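Local coordinates for NADPH-dependent aldehyde reductase YqhD (Escherichia coli, PDB 4QGS), which reduces a broad range of short-chain aldehydes to their alcohols with NADPH, using one zinc ion per subunit, at residues 18-23 and 178-183; 43-48 and 68-73; 74-79 and 105-110; 83-88 and 112-117; 119-124 and 136-141. All blocks are in the same frame, centred on the assembly; numbering follows the deposited sequence.

Interaction 1: 18-23 and 178-183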
# COMPACT_ATOMS: atom_id res chain seq x y z
N HIS A 18 -16.25 -5.72 0.34
CA HIS A 18 -16.91 -4.45 0.58
C HIS A 18 -15.95 -3.31 0.25
O HIS A 18 -14.88 -3.20 0.85
CB HIS A 18 -17.39 -4.34 2.03
CG HIS A 18 -18.23 -3.14 2.30
ND1 HIS A 18 -18.12 -2.39 3.45
CD2 HIS A 18 -19.20 -2.54 1.56
CE1 HIS A 18 -18.98 -1.39 3.42
NE2 HIS A 18 -19.65 -1.46 2.28
N THR A 19 -16.34 -2.51 -0.73
CA THR A 19 -15.51 -1.39 -1.18
C THR A 19 -16.35 -0.11 -1.27
O THR A 19 -16.77 0.30 -2.35
CB THR A 19 -14.85 -1.69 -2.54
OG1 THR A 19 -15.86 -2.01 -3.50
CG2 THR A 19 -13.88 -2.86 -2.42
N PRO A 20 -16.61 0.53 -0.12
CA PRO A 20 -17.62 1.59 -0.07
C PRO A 20 -17.13 2.98 -0.48
O PRO A 20 -17.95 3.88 -0.67
CB PRO A 20 -18.03 1.59 1.40
CG PRO A 20 -16.78 1.20 2.12
CD PRO A 20 -16.10 0.19 1.22
N THR A 21 -15.83 3.15 -0.65
CA THR A 21 -15.32 4.49 -0.96
C THR A 21 -15.64 4.95 -2.38
O THR A 21 -15.29 4.29 -3.36
CB THR A 21 -13.79 4.56 -0.75
OG1 THR A 21 -13.48 4.22 0.60
CG2 THR A 21 -13.27 5.97 -1.06
N ARG A 22 -16.31 6.10 -2.49
CA ARG A 22 -16.58 6.69 -3.79
C ARG A 22 -15.31 7.26 -4.39
O ARG A 22 -14.61 8.04 -3.75
CB ARG A 22 -17.63 7.80 -3.67
CG ARG A 22 -17.89 8.55 -4.97
CD ARG A 22 -18.86 9.71 -4.75
NE ARG A 22 -20.17 9.26 -4.26
CZ ARG A 22 -21.15 8.81 -5.03
NH1 ARG A 22 -21.00 8.73 -6.35
NH2 ARG A 22 -22.30 8.42 -4.48
N ILE A 23 -15.00 6.87 -5.62
CA ILE A 23 -13.80 7.35 -6.31
C ILE A 23 -14.12 8.49 -7.25
O ILE A 23 -14.92 8.33 -8.18
CB ILE A 23 -13.14 6.22 -7.11
CG1 ILE A 23 -12.81 5.03 -6.19
CG2 ILE A 23 -11.89 6.73 -7.81
CD1 ILE A 23 -11.83 5.35 -5.11
N HIS A 178 -16.08 1.46 8.95
CA HIS A 178 -16.53 2.80 9.33
C HIS A 178 -15.45 3.86 9.18
O HIS A 178 -15.75 5.04 9.07
CB HIS A 178 -17.07 2.79 10.76
CG HIS A 178 -18.36 2.04 10.91
ND1 HIS A 178 -18.63 1.22 11.98
CD2 HIS A 178 -19.45 1.99 10.11
CE1 HIS A 178 -19.83 0.69 11.84
NE2 HIS A 178 -20.36 1.15 10.72
N VAL A 179 -14.18 3.44 9.19
CA VAL A 179 -13.08 4.39 9.05
C VAL A 179 -12.67 4.50 7.59
O VAL A 179 -11.72 5.20 7.26
CB VAL A 179 -11.84 3.98 9.88
CG1 VAL A 179 -12.24 3.72 11.31
CG2 VAL A 179 -11.17 2.75 9.27
N GLN A 180 -13.40 3.81 6.73
CA GLN A 180 -13.15 3.94 5.31
C GLN A 180 -13.63 5.30 4.84
O GLN A 180 -14.69 5.76 5.25
CB GLN A 180 -13.86 2.85 4.51
CG GLN A 180 -13.69 1.48 5.09
CD GLN A 180 -13.65 0.42 4.02
OE1 GLN A 180 -12.69 0.35 3.25
NE2 GLN A 180 -14.66 -0.43 3.99
N PRO A 181 -12.84 5.95 3.98
CA PRO A 181 -13.26 7.25 3.47
C PRO A 181 -14.55 7.18 2.66
O PRO A 181 -14.79 6.22 1.90
CB PRO A 181 -12.08 7.69 2.58
CG PRO A 181 -11.34 6.45 2.26
CD PRO A 181 -11.54 5.52 3.43
N VAL A 182 -15.40 8.19 2.82
CA VAL A 182 -16.62 8.24 2.04
C VAL A 182 -16.25 8.46 0.58
O VAL A 182 -16.93 7.96 -0.31
CB VAL A 182 -17.58 9.34 2.55
CG1 VAL A 182 -18.15 8.96 3.89
CG2 VAL A 182 -16.87 10.66 2.65
N PHE A 183 -15.18 9.22 0.33
CA PHE A 183 -14.71 9.43 -1.04
C PHE A 183 -13.20 9.57 -1.11
O PHE A 183 -12.55 9.86 -0.12
CB PHE A 183 -15.35 10.69 -1.66
CG PHE A 183 -15.00 11.95 -0.93
CD1 PHE A 183 -13.83 12.64 -1.22
CD2 PHE A 183 -15.84 12.45 0.05
CE1 PHE A 183 -13.51 13.79 -0.53
CE2 PHE A 183 -15.52 13.61 0.74
CZ PHE A 183 -14.35 14.27 0.45

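Interaction 2: 43-48 and 68-73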
# COMPACT_ATOMS: atom_id res chain seq x y z
N VAL A 43 -14.80 21.33 8.84
CA VAL A 43 -13.86 20.42 8.19
C VAL A 43 -12.46 20.56 8.76
O VAL A 43 -11.92 21.66 8.83
CB VAL A 43 -13.79 20.69 6.66
CG1 VAL A 43 -12.85 19.69 5.99
CG2 VAL A 43 -15.18 20.64 6.03
N LEU A 44 -11.86 19.45 9.16
CA LEU A 44 -10.43 19.45 9.47
C LEU A 44 -9.65 18.79 8.33
O LEU A 44 -9.82 17.60 8.05
CB LEU A 44 -10.14 18.72 10.79
CG LEU A 44 -8.65 18.70 11.17
CD1 LEU A 44 -8.14 20.09 11.47
CD2 LEU A 44 -8.41 17.76 12.36
N ILE A 45 -8.81 19.59 7.68
CA ILE A 45 -7.89 19.11 6.66
C ILE A 45 -6.60 18.64 7.32
O ILE A 45 -5.94 19.40 8.02
CB ILE A 45 -7.55 20.22 5.65
CG1 ILE A 45 -8.81 20.68 4.92
CG2 ILE A 45 -6.46 19.75 4.67
CD1 ILE A 45 -8.51 21.73 3.86
N THR A 46 -6.24 17.38 7.11
CA THR A 46 -5.02 16.83 7.69
C THR A 46 -3.97 16.61 6.60
O THR A 46 -4.30 16.27 5.47
CB THR A 46 -5.29 15.50 8.40
OG1 THR A 46 -5.83 14.57 7.47
CG2 THR A 46 -6.29 15.70 9.53
N TYR A 47 -2.70 16.81 6.94
CA TYR A 47 -1.64 16.51 5.99
C TYR A 47 -0.33 16.17 6.68
O TYR A 47 -0.24 16.17 7.91
CB TYR A 47 -1.44 17.67 5.02
CG TYR A 47 -1.16 19.01 5.67
CD1 TYR A 47 0.13 19.41 5.96
CD2 TYR A 47 -2.20 19.89 5.96
CE1 TYR A 47 0.38 20.65 6.55
CE2 TYR A 47 -1.96 21.11 6.54
CZ TYR A 47 -0.67 21.49 6.83
OH TYR A 47 -0.43 22.71 7.41
N GLY A 48 0.68 15.88 5.87
CA GLY A 48 1.93 15.33 6.38
C GLY A 48 3.00 16.36 6.60
O GLY A 48 2.83 17.29 7.39
N MET A 68 -16.43 27.66 3.19
CA MET A 68 -16.80 26.69 4.20
C MET A 68 -15.91 26.82 5.43
O MET A 68 -14.86 27.47 5.40
CB MET A 68 -16.73 25.27 3.62
CG MET A 68 -17.76 25.07 2.51
SD MET A 68 -17.68 23.50 1.64
CE MET A 68 -17.88 22.35 2.99
N ASP A 69 -16.35 26.21 6.52
CA ASP A 69 -15.68 26.29 7.81
C ASP A 69 -14.54 25.26 7.84
O ASP A 69 -14.77 24.09 8.15
CB ASP A 69 -16.71 26.04 8.92
CG ASP A 69 -16.16 26.29 10.30
OD1 ASP A 69 -15.02 26.76 10.44
OD2 ASP A 69 -16.91 26.03 11.27
N VAL A 70 -13.34 25.71 7.50
CA VAL A 70 -12.20 24.82 7.34
C VAL A 70 -11.07 25.10 8.33
O VAL A 70 -10.66 26.25 8.52
CB VAL A 70 -11.64 24.90 5.90
CG1 VAL A 70 -10.42 24.01 5.74
CG2 VAL A 70 -12.73 24.53 4.89
N LEU A 71 -10.57 24.04 8.96
CA LEU A 71 -9.41 24.10 9.87
C LEU A 71 -8.31 23.20 9.31
O LEU A 71 -8.58 22.36 8.45
CB LEU A 71 -9.79 23.65 11.28
CG LEU A 71 -10.52 24.58 12.25
CD1 LEU A 71 -11.80 25.14 11.65
CD2 LEU A 71 -10.83 23.83 13.54
N GLU A 72 -7.09 23.36 9.80
CA GLU A 72 -5.96 22.57 9.31
C GLU A 72 -5.18 21.90 10.44
O GLU A 72 -5.07 22.44 11.54
CB GLU A 72 -5.00 23.44 8.50
CG GLU A 72 -5.62 24.16 7.32
CD GLU A 72 -4.57 24.93 6.52
OE1 GLU A 72 -4.95 25.78 5.69
OE2 GLU A 72 -3.37 24.68 6.73
N PHE A 73 -4.65 20.71 10.15
CA PHE A 73 -3.77 20.02 11.09
C PHE A 73 -2.72 19.24 10.31
O PHE A 73 -3.04 18.24 9.67
CB PHE A 73 -4.55 19.07 12.00
CG PHE A 73 -3.70 18.36 13.02
CD1 PHE A 73 -3.56 18.87 14.30
CD2 PHE A 73 -3.03 17.19 12.70
CE1 PHE A 73 -2.78 18.22 15.24
CE2 PHE A 73 -2.24 16.54 13.63
CZ PHE A 73 -2.11 17.06 14.91

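Interaction 3: 74-79 and 105-110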
# COMPACT_ATOMS: atom_id res chain seq x y z
N GLY A 74 -1.47 19.68 10.36
CA GLY A 74 -0.42 19.02 9.61
C GLY A 74 0.58 18.34 10.52
O GLY A 74 0.38 18.29 11.74
N GLY A 75 1.64 17.80 9.93
CA GLY A 75 2.70 17.18 10.69
C GLY A 75 2.56 15.69 10.90
O GLY A 75 3.33 15.10 11.67
N ILE A 76 1.58 15.07 10.25
CA ILE A 76 1.46 13.61 10.31
C ILE A 76 2.68 13.02 9.62
O ILE A 76 2.92 13.24 8.44
CB ILE A 76 0.16 13.10 9.66
CG1 ILE A 76 -1.06 13.59 10.45
CG2 ILE A 76 0.15 11.58 9.61
CD1 ILE A 76 -2.40 13.14 9.88
N GLU A 77 3.49 12.30 10.39
CA GLU A 77 4.75 11.79 9.88
C GLU A 77 4.55 10.45 9.18
O GLU A 77 3.53 9.79 9.38
CB GLU A 77 5.76 11.65 11.02
CG GLU A 77 5.19 10.99 12.26
CD GLU A 77 4.57 11.99 13.22
OE1 GLU A 77 4.90 13.19 13.12
OE2 GLU A 77 3.74 11.58 14.06
N PRO A 78 5.51 10.06 8.32
CA PRO A 78 5.50 8.67 7.87
C PRO A 78 5.57 7.79 9.10
O PRO A 78 6.29 8.16 10.04
CB PRO A 78 6.77 8.56 7.01
CG PRO A 78 7.09 9.97 6.62
CD PRO A 78 6.65 10.82 7.77
N ASN A 79 4.83 6.69 9.13
CA ASN A 79 4.58 5.98 10.39
C ASN A 79 3.99 6.96 11.40
O ASN A 79 4.66 7.36 12.34
CB ASN A 79 5.86 5.34 10.94
CG ASN A 79 6.41 4.25 10.04
OD1 ASN A 79 5.80 3.90 9.03
ND2 ASN A 79 7.58 3.73 10.39
N GLY A 105 -0.54 11.08 1.14
CA GLY A 105 -0.44 9.67 0.83
C GLY A 105 -0.99 8.75 1.90
O GLY A 105 -1.79 9.17 2.75
N GLY A 106 -0.56 7.50 1.87
CA GLY A 106 -1.10 6.47 2.76
C GLY A 106 -0.88 6.73 4.23
O GLY A 106 -1.68 6.32 5.08
N SER A 107 0.22 7.39 4.55
CA SER A 107 0.53 7.76 5.93
C SER A 107 -0.50 8.75 6.48
O SER A 107 -0.99 8.59 7.60
CB SER A 107 1.93 8.35 6.02
OG SER A 107 2.26 8.68 7.35
N VAL A 108 -0.82 9.77 5.70
CA VAL A 108 -1.80 10.76 6.12
C VAL A 108 -3.17 10.11 6.21
O VAL A 108 -3.92 10.34 7.16
CB VAL A 108 -1.85 11.97 5.15
CG1 VAL A 108 -2.96 12.95 5.54
CG2 VAL A 108 -0.51 12.68 5.12
N LEU A 109 -3.48 9.28 5.22
CA LEU A 109 -4.75 8.57 5.19
C LEU A 109 -4.91 7.69 6.42
O LEU A 109 -5.93 7.75 7.10
CB LEU A 109 -4.86 7.74 3.92
CG LEU A 109 -6.12 6.88 3.80
CD1 LEU A 109 -7.37 7.76 3.78
CD2 LEU A 109 -6.05 6.02 2.55
N ASP A 110 -3.90 6.88 6.70
CA ASP A 110 -3.97 5.92 7.81
C ASP A 110 -4.15 6.62 9.15
O ASP A 110 -4.99 6.22 9.96
CB ASP A 110 -2.71 5.05 7.84
CG ASP A 110 -2.71 4.00 6.74
OD1 ASP A 110 -3.75 3.87 6.05
OD2 ASP A 110 -1.69 3.31 6.58

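Interaction 4: 83-88 and 112-117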
# COMPACT_ATOMS: atom_id res chain seq x y z
N GLU A 83 1.20 9.68 19.41
CA GLU A 83 1.34 11.01 19.98
C GLU A 83 0.49 12.00 19.23
O GLU A 83 -0.50 12.52 19.74
CB GLU A 83 2.80 11.48 19.93
CG GLU A 83 3.79 10.72 20.78
CD GLU A 83 5.20 11.27 20.64
OE1 GLU A 83 5.40 12.46 20.94
OE2 GLU A 83 6.10 10.51 20.21
N THR A 84 0.89 12.25 17.99
CA THR A 84 0.37 13.36 17.20
C THR A 84 -1.09 13.16 16.82
O THR A 84 -1.87 14.11 16.82
CB THR A 84 1.20 13.55 15.92
OG1 THR A 84 2.59 13.62 16.27
CG2 THR A 84 0.80 14.83 15.21
N LEU A 85 -1.47 11.92 16.51
CA LEU A 85 -2.85 11.65 16.12
C LEU A 85 -3.80 11.98 17.27
O LEU A 85 -4.90 12.47 17.04
CB LEU A 85 -3.00 10.19 15.68
CG LEU A 85 -2.08 9.77 14.53
CD1 LEU A 85 -2.32 8.33 14.14
CD2 LEU A 85 -2.26 10.68 13.31
N MET A 86 -3.37 11.72 18.50
CA MET A 86 -4.17 12.06 19.68
C MET A 86 -4.34 13.57 19.85
O MET A 86 -5.38 14.03 20.32
CB MET A 86 -3.56 11.47 20.95
CG MET A 86 -3.98 10.05 21.25
SD MET A 86 -5.78 9.87 21.39
CE MET A 86 -6.14 9.11 19.83
N ASN A 87 -3.31 14.33 19.47
CA ASN A 87 -3.40 15.79 19.47
C ASN A 87 -4.49 16.26 18.52
O ASN A 87 -5.21 17.22 18.79
CB ASN A 87 -2.07 16.41 19.06
CG ASN A 87 -1.10 16.54 20.22
OD1 ASN A 87 -1.50 16.57 21.39
ND2 ASN A 87 0.19 16.60 19.91
N ALA A 88 -4.60 15.58 17.39
CA ALA A 88 -5.63 15.92 16.42
C ALA A 88 -7.00 15.52 16.95
O ALA A 88 -7.98 16.23 16.73
CB ALA A 88 -5.36 15.24 15.10
N THR A 112 -5.37 9.52 9.63
CA THR A 112 -6.66 10.19 9.67
C THR A 112 -7.77 9.18 9.96
O THR A 112 -8.74 9.49 10.65
CB THR A 112 -6.92 10.96 8.36
OG1 THR A 112 -5.87 11.93 8.19
CG2 THR A 112 -8.26 11.67 8.41
N LYS A 113 -7.61 7.96 9.46
CA LYS A 113 -8.57 6.90 9.76
C LYS A 113 -8.62 6.68 11.26
O LYS A 113 -9.70 6.51 11.85
CB LYS A 113 -8.19 5.60 9.05
CG LYS A 113 -8.43 5.60 7.55
CD LYS A 113 -8.17 4.22 6.94
CE LYS A 113 -8.42 4.21 5.44
NZ LYS A 113 -8.21 2.86 4.86
N PHE A 114 -7.46 6.71 11.89
CA PHE A 114 -7.40 6.52 13.33
C PHE A 114 -8.08 7.66 14.06
O PHE A 114 -8.84 7.44 15.00
CB PHE A 114 -5.94 6.38 13.78
CG PHE A 114 -5.79 6.27 15.25
CD1 PHE A 114 -6.14 5.10 15.92
CD2 PHE A 114 -5.30 7.33 15.98
CE1 PHE A 114 -6.00 5.01 17.29
CE2 PHE A 114 -5.15 7.23 17.34
CZ PHE A 114 -5.50 6.07 18.00
N ILE A 115 -7.81 8.89 13.63
CA ILE A 115 -8.44 10.06 14.24
C ILE A 115 -9.97 9.96 14.16
O ILE A 115 -10.66 10.21 15.14
CB ILE A 115 -7.97 11.37 13.56
CG1 ILE A 115 -6.47 11.55 13.77
CG2 ILE A 115 -8.72 12.56 14.12
CD1 ILE A 115 -5.85 12.64 12.89
N ALA A 116 -10.49 9.57 13.00
CA ALA A 116 -11.93 9.45 12.78
C ALA A 116 -12.59 8.47 13.75
O ALA A 116 -13.69 8.71 14.24
CB ALA A 116 -12.21 9.04 11.34
N ALA A 117 -11.92 7.35 14.00
CA ALA A 117 -12.49 6.32 14.87
C ALA A 117 -12.29 6.68 16.33
O ALA A 117 -13.21 6.58 17.14
CB ALA A 117 -11.86 4.97 14.57

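Interaction 5: 119-124 and 136-141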
# COMPACT_ATOMS: atom_id res chain seq x y z
N ALA A 119 -12.12 9.41 17.66
CA ALA A 119 -12.91 10.56 18.06
C ALA A 119 -14.29 10.20 18.59
O ALA A 119 -14.80 10.86 19.49
CB ALA A 119 -13.01 11.53 16.90
N ASN A 120 -14.90 9.17 18.02
CA ASN A 120 -16.16 8.66 18.56
C ASN A 120 -16.00 7.44 19.46
O ASN A 120 -16.99 6.80 19.84
CB ASN A 120 -17.19 8.31 17.45
CG ASN A 120 -17.30 9.36 16.38
OD1 ASN A 120 -16.99 10.53 16.61
ND2 ASN A 120 -17.79 8.96 15.22
N TYR A 121 -14.76 7.12 19.80
CA TYR A 121 -14.53 6.15 20.87
C TYR A 121 -14.91 6.88 22.15
O TYR A 121 -14.71 8.09 22.25
CB TYR A 121 -13.08 5.66 20.92
CG TYR A 121 -12.89 4.28 20.32
CD1 TYR A 121 -12.45 3.20 21.08
CD2 TYR A 121 -13.21 4.05 18.99
CE1 TYR A 121 -12.30 1.94 20.52
CE2 TYR A 121 -13.08 2.80 18.41
CZ TYR A 121 -12.61 1.75 19.18
OH TYR A 121 -12.47 0.52 18.60
N PRO A 122 -15.54 6.16 23.10
CA PRO A 122 -16.04 6.79 24.32
C PRO A 122 -15.01 7.65 25.09
O PRO A 122 -14.04 7.14 25.65
CB PRO A 122 -16.50 5.59 25.15
CG PRO A 122 -16.83 4.54 24.18
CD PRO A 122 -15.85 4.72 23.04
N GLU A 123 -15.27 8.96 25.06
CA GLU A 123 -14.80 9.98 26.01
C GLU A 123 -13.55 9.68 26.85
O GLU A 123 -12.59 10.45 26.84
CB GLU A 123 -15.95 10.29 26.98
CG GLU A 123 -17.29 10.60 26.29
CD GLU A 123 -17.35 12.01 25.74
OE1 GLU A 123 -16.30 12.69 25.73
OE2 GLU A 123 -18.45 12.44 25.34
N ASN A 124 -13.59 8.59 27.61
CA ASN A 124 -12.65 8.38 28.72
C ASN A 124 -11.71 7.21 28.47
O ASN A 124 -10.49 7.31 28.69
CB ASN A 124 -13.44 8.14 30.01
CG ASN A 124 -12.58 8.20 31.25
OD1 ASN A 124 -11.58 8.92 31.29
ND2 ASN A 124 -12.97 7.46 32.27
N LYS A 136 -11.80 -4.00 15.17
CA LYS A 136 -12.97 -4.89 15.16
C LYS A 136 -14.16 -4.31 15.91
O LYS A 136 -15.31 -4.65 15.62
CB LYS A 136 -12.60 -6.25 15.76
CG LYS A 136 -12.46 -7.38 14.75
CD LYS A 136 -13.63 -7.41 13.78
CE LYS A 136 -13.28 -8.17 12.51
NZ LYS A 136 -14.32 -8.00 11.46
N GLU A 137 -13.88 -3.43 16.86
CA GLU A 137 -14.89 -2.92 17.77
C GLU A 137 -15.34 -1.50 17.44
O GLU A 137 -16.09 -0.89 18.21
CB GLU A 137 -14.38 -2.98 19.21
CG GLU A 137 -14.00 -4.38 19.68
CD GLU A 137 -15.15 -5.37 19.56
OE1 GLU A 137 -16.31 -4.94 19.68
OE2 GLU A 137 -14.89 -6.58 19.36
N ILE A 138 -14.89 -0.96 16.32
CA ILE A 138 -15.32 0.37 15.90
C ILE A 138 -16.78 0.32 15.44
O ILE A 138 -17.13 -0.45 14.54
CB ILE A 138 -14.41 0.92 14.78
CG1 ILE A 138 -13.00 1.16 15.33
CG2 ILE A 138 -14.99 2.22 14.21
CD1 ILE A 138 -11.93 1.35 14.25
N LYS A 139 -17.62 1.13 16.07
CA LYS A 139 -19.05 1.19 15.75
C LYS A 139 -19.39 2.38 14.87
O LYS A 139 -20.41 2.39 14.17
CB LYS A 139 -19.90 1.25 17.03
CG LYS A 139 -20.31 -0.09 17.59
CD LYS A 139 -19.13 -0.87 18.12
CE LYS A 139 -19.54 -2.22 18.67
NZ LYS A 139 -18.36 -2.97 19.18
N SER A 140 -18.55 3.40 14.93
CA SER A 140 -18.81 4.64 14.22
C SER A 140 -17.53 5.43 14.11
O SER A 140 -16.59 5.24 14.89
CB SER A 140 -19.86 5.48 14.93
OG SER A 140 -19.30 6.11 16.07
N ALA A 141 -17.49 6.34 13.14
CA ALA A 141 -16.33 7.19 12.97
C ALA A 141 -16.77 8.53 12.39
O ALA A 141 -17.81 8.61 11.73
CB ALA A 141 -15.31 6.52 12.06
O HOH W 1 -20.07 10.13 13.29
O HOH W 2 -11.84 -1.71 17.52

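Interaction 1: 18-23 and 178-183
With its CG2 pointing opposite to the backbone N and OG1 turned back beside that N (chi1 -58°), Thr21 sets its hydroxyl against Pro181 and its methyl against the backbone of Phe183. Gln180 answers from the other segment: CG leaves opposite to its own carbonyl carbon, and a bend at chi2 carries the amide up to the ring of Pro20. Thr21 OG1 donates to Pro181 O over 2.7 Å, arriving in the carbonyl plane on a lone pair, while CG2 rests 3.6 Å from Phe183 C. One residue on, the main chain takes over. Arg22 N donates to Val182 O at 2.9 Å, but from above the carbonyl plane rather than on a lone pair. Phe183 CA returns the favour with a C-H...O contact of 3.0 Å to Arg22 O. This is the start of the parallel pairing between strand 22-25, outermost in the six-stranded sheet within this chain, and strand 183-186. Outside the strands, Gln180 crosses Pro20 at about a right angle, NE2 lying 3.2 Å from Pro20 CD. The same CD sits over the centre of the His18 ring, so this carbon meets both the imidazole and the amide. Gln180 OE1 makes a weak hydrogen bond to Ala159 N, close to Gly160 of the NADP(+) site. The hydroxyl bond to Pro181 O comes just ahead of the first strand bond, so the carbonyl of a buried residue is satisfied by a side chain.

Interaction 2: 43-48 and 68-73
Leu44 pushes CD1 into the hollow between Leu71 and Phe73, 3.9 Å from Leu71 CB and 3.8 Å from Phe73 CB. Its CG, directed opposite to the backbone N (chi1 -180°), leans the fork across to the neighbouring strand. On the reverse face Ile45 reaches diagonally toward Val70, a contact left doubtful by the two conformers of the valine, and Met68 CE closes the row 4.4 Å from Val43 CG2. Helix 57-64, in the beta-alpha-beta crossover between these strands, packs on the Ile45 face; helix 82-95, the next one along, covers Leu44 and Phe73. Further on, the Tyr47 ring turns one face to the carbonyl of Phe73, whose C stands 4.3 Å above the plane toward the rim. Glu72 OE2 comes up at the ring's edge instead, 3.6 Å from Tyr47 OH. Down the middle, N-H groups of Val43, Ile45 and Tyr47 alternate with those of Leu71 and Phe73 in a five-bond parallel ladder; Leu71 N to Val43 O is 2.7 Å. The polar ends of Thr46 and Asp69 find partners in Thr112 and Arg42. The five backbone bonds pair the polar groups that face each other, and mostly hydrocarbon side chains meet the helices.

Interaction 3: 74-79 and 105-110
Ile76 lies against the first turn of helix 106-119, its CG2 3.8 Å from Ser107 O and 4.1 Å from Val108 CA. CG1 leaves opposite to the carbonyl carbon (chi1 -65°) and sends CD1 down the flank of the helix, to 4.4 Å from Val108 CG1. Thr46 of the adjoining strand touches both Ile76 and Val108, which closes the hydrophobic side. The polar side belongs to Ser107. Its OG comes within 2.6 Å of Glu77 O and 3.3 Å from Pro78 CA, tucked under the bend of the loop. The carboxylate of Glu77 is turned to the start of the following helix, 82-95, where OE2 bonds Ala81 N and Thr84 OG1. Gly105 is the N-cap of helix 106-119, and Leu109 N returns to Gly105 O at 3.0 Å. This glycine-rich turn running into a helix is the nucleotide-binding element of the iron-containing alcohol dehydrogenases: Gly106, Ser107 and Asp110 bind NADP(+), as does Asn79 across the contact. Bare glycine at the helix start probably lets the cofactor, absent from this model, come close to the backbone, and the positive end of the helix dipole would probably favour its phosphates, while the packing of Ile76 and Ser107 sets the two binding segments against each other.

Interaction 4: 83-88 and 112-117
Phe114 and Leu85 meet obliquely, the leucine's CD1 coming to 3.6 Å from Phe114 CD2 while its CB backs onto the same side of the ring. Met86 arrives from another direction. Its CB points away from helix 106-119, but bends at chi2 and chi3 bring the chain round so that it crosses the aromatic at about a right angle, with CE 3.3 Å from Phe114 CE2. The ring itself reaches across because CG stands opposite to the backbone N (chi1 176°). If an alanine took the place of Phe114, Met86 CE and Leu85 CD1 would probably lose the surface they rest on, and the methionine end would be set free to turn. The helices carrying these side chains, 82-95 and 106-119, lie side by side on one face of the parallel sheet of this alpha/beta nucleotide-binding domain; their segments cross at -47° with the axes 9.3 Å apart. Nearer the sheet Ile115 does the filling. Its CG1 lies 3.7 Å from Leu85 O, and CD1 goes on to press on Ala88 CB at 3.4 Å, closer than usual for two carbons. Leu85 CD2 closes over the same methyl at 4.1 Å, the two side chains again at about a right angle. Ile115 also rests on Leu100 of the strand beneath, whereas Phe114, on the other flank, touches Tyr82 and reaches Ile163 in the small antiparallel hairpin.

Interaction 5: 119-124 and 136-141
Asn120 and Tyr121 pack against Ser140 and Ile138 where the chain comes off helix 106-119 and makes its way to strand 144-148, so the contact pinches the connecting loop of a beta-alpha-beta crossover in the nucleotide-binding domain. Start at Asn120 CB, which lies 3.3 Å from Ser140 OG. CG leaves opposite to the carbonyl carbon (chi1 -46°) and takes the amide past the serine hydroxyl to the backbone of Ala141. At the tip ND2 sits only 3.0 Å from Ala141 C. Its hydrogen bond to Ser140 OG is weak and bent, 143° at the hydrogen. A water joins the same tip to the backbone, accepting weakly from Asn120 ND2 and donating to Ala141 O over 3.1 Å. Tyr121 makes the second half of the contact. Ile138 comes up at the edge of the ring, near its plane, with CG1 3.5 Å from Tyr121 CE2, and the two side chains cross at about a right angle. Ile138 also meets Ala117, Ile130 and Val179, so the tyrosine adds one wall to a small apolar cluster. A second water, also at the ring edge, is hydrogen-bonded to Tyr121 OH at 2.6 Å. A phenylalanine here lacks the hydroxyl, and would probably leave the water on Glu137 N without its second partner and the two loops without that bridge. Lys139, in the same loop as Glu137, folds back so that NZ forms a salt bridge of 2.9 Å with Glu137 OE1. The second water accepts from Glu137 N at 2.7 Å.

Interaction 1 opens first and closes last: strand 22-25 meets residues 178-183 after some 150 intervening residues, and the other four contacts all lie within that span. Interaction 2 closes a short loop, pairing strands 42-46 and 69-73, the latter outermost within this chain on the side of the sheet away from 22-25. Interactions 3 and 4 then cross along the chain, since 83-88 falls between 74-79 and 105-110 before 112-117 follows; both use helix 106-119, and Glu77 bonds Thr84 between them. Thr46 with Thr112 ties interaction 2 to interaction 4. Interaction 5 follows in series, and Ile138 and Ala141 pack on Ala117 and Ala116. His178 touches Lys139, joining interaction 5 back to interaction 1.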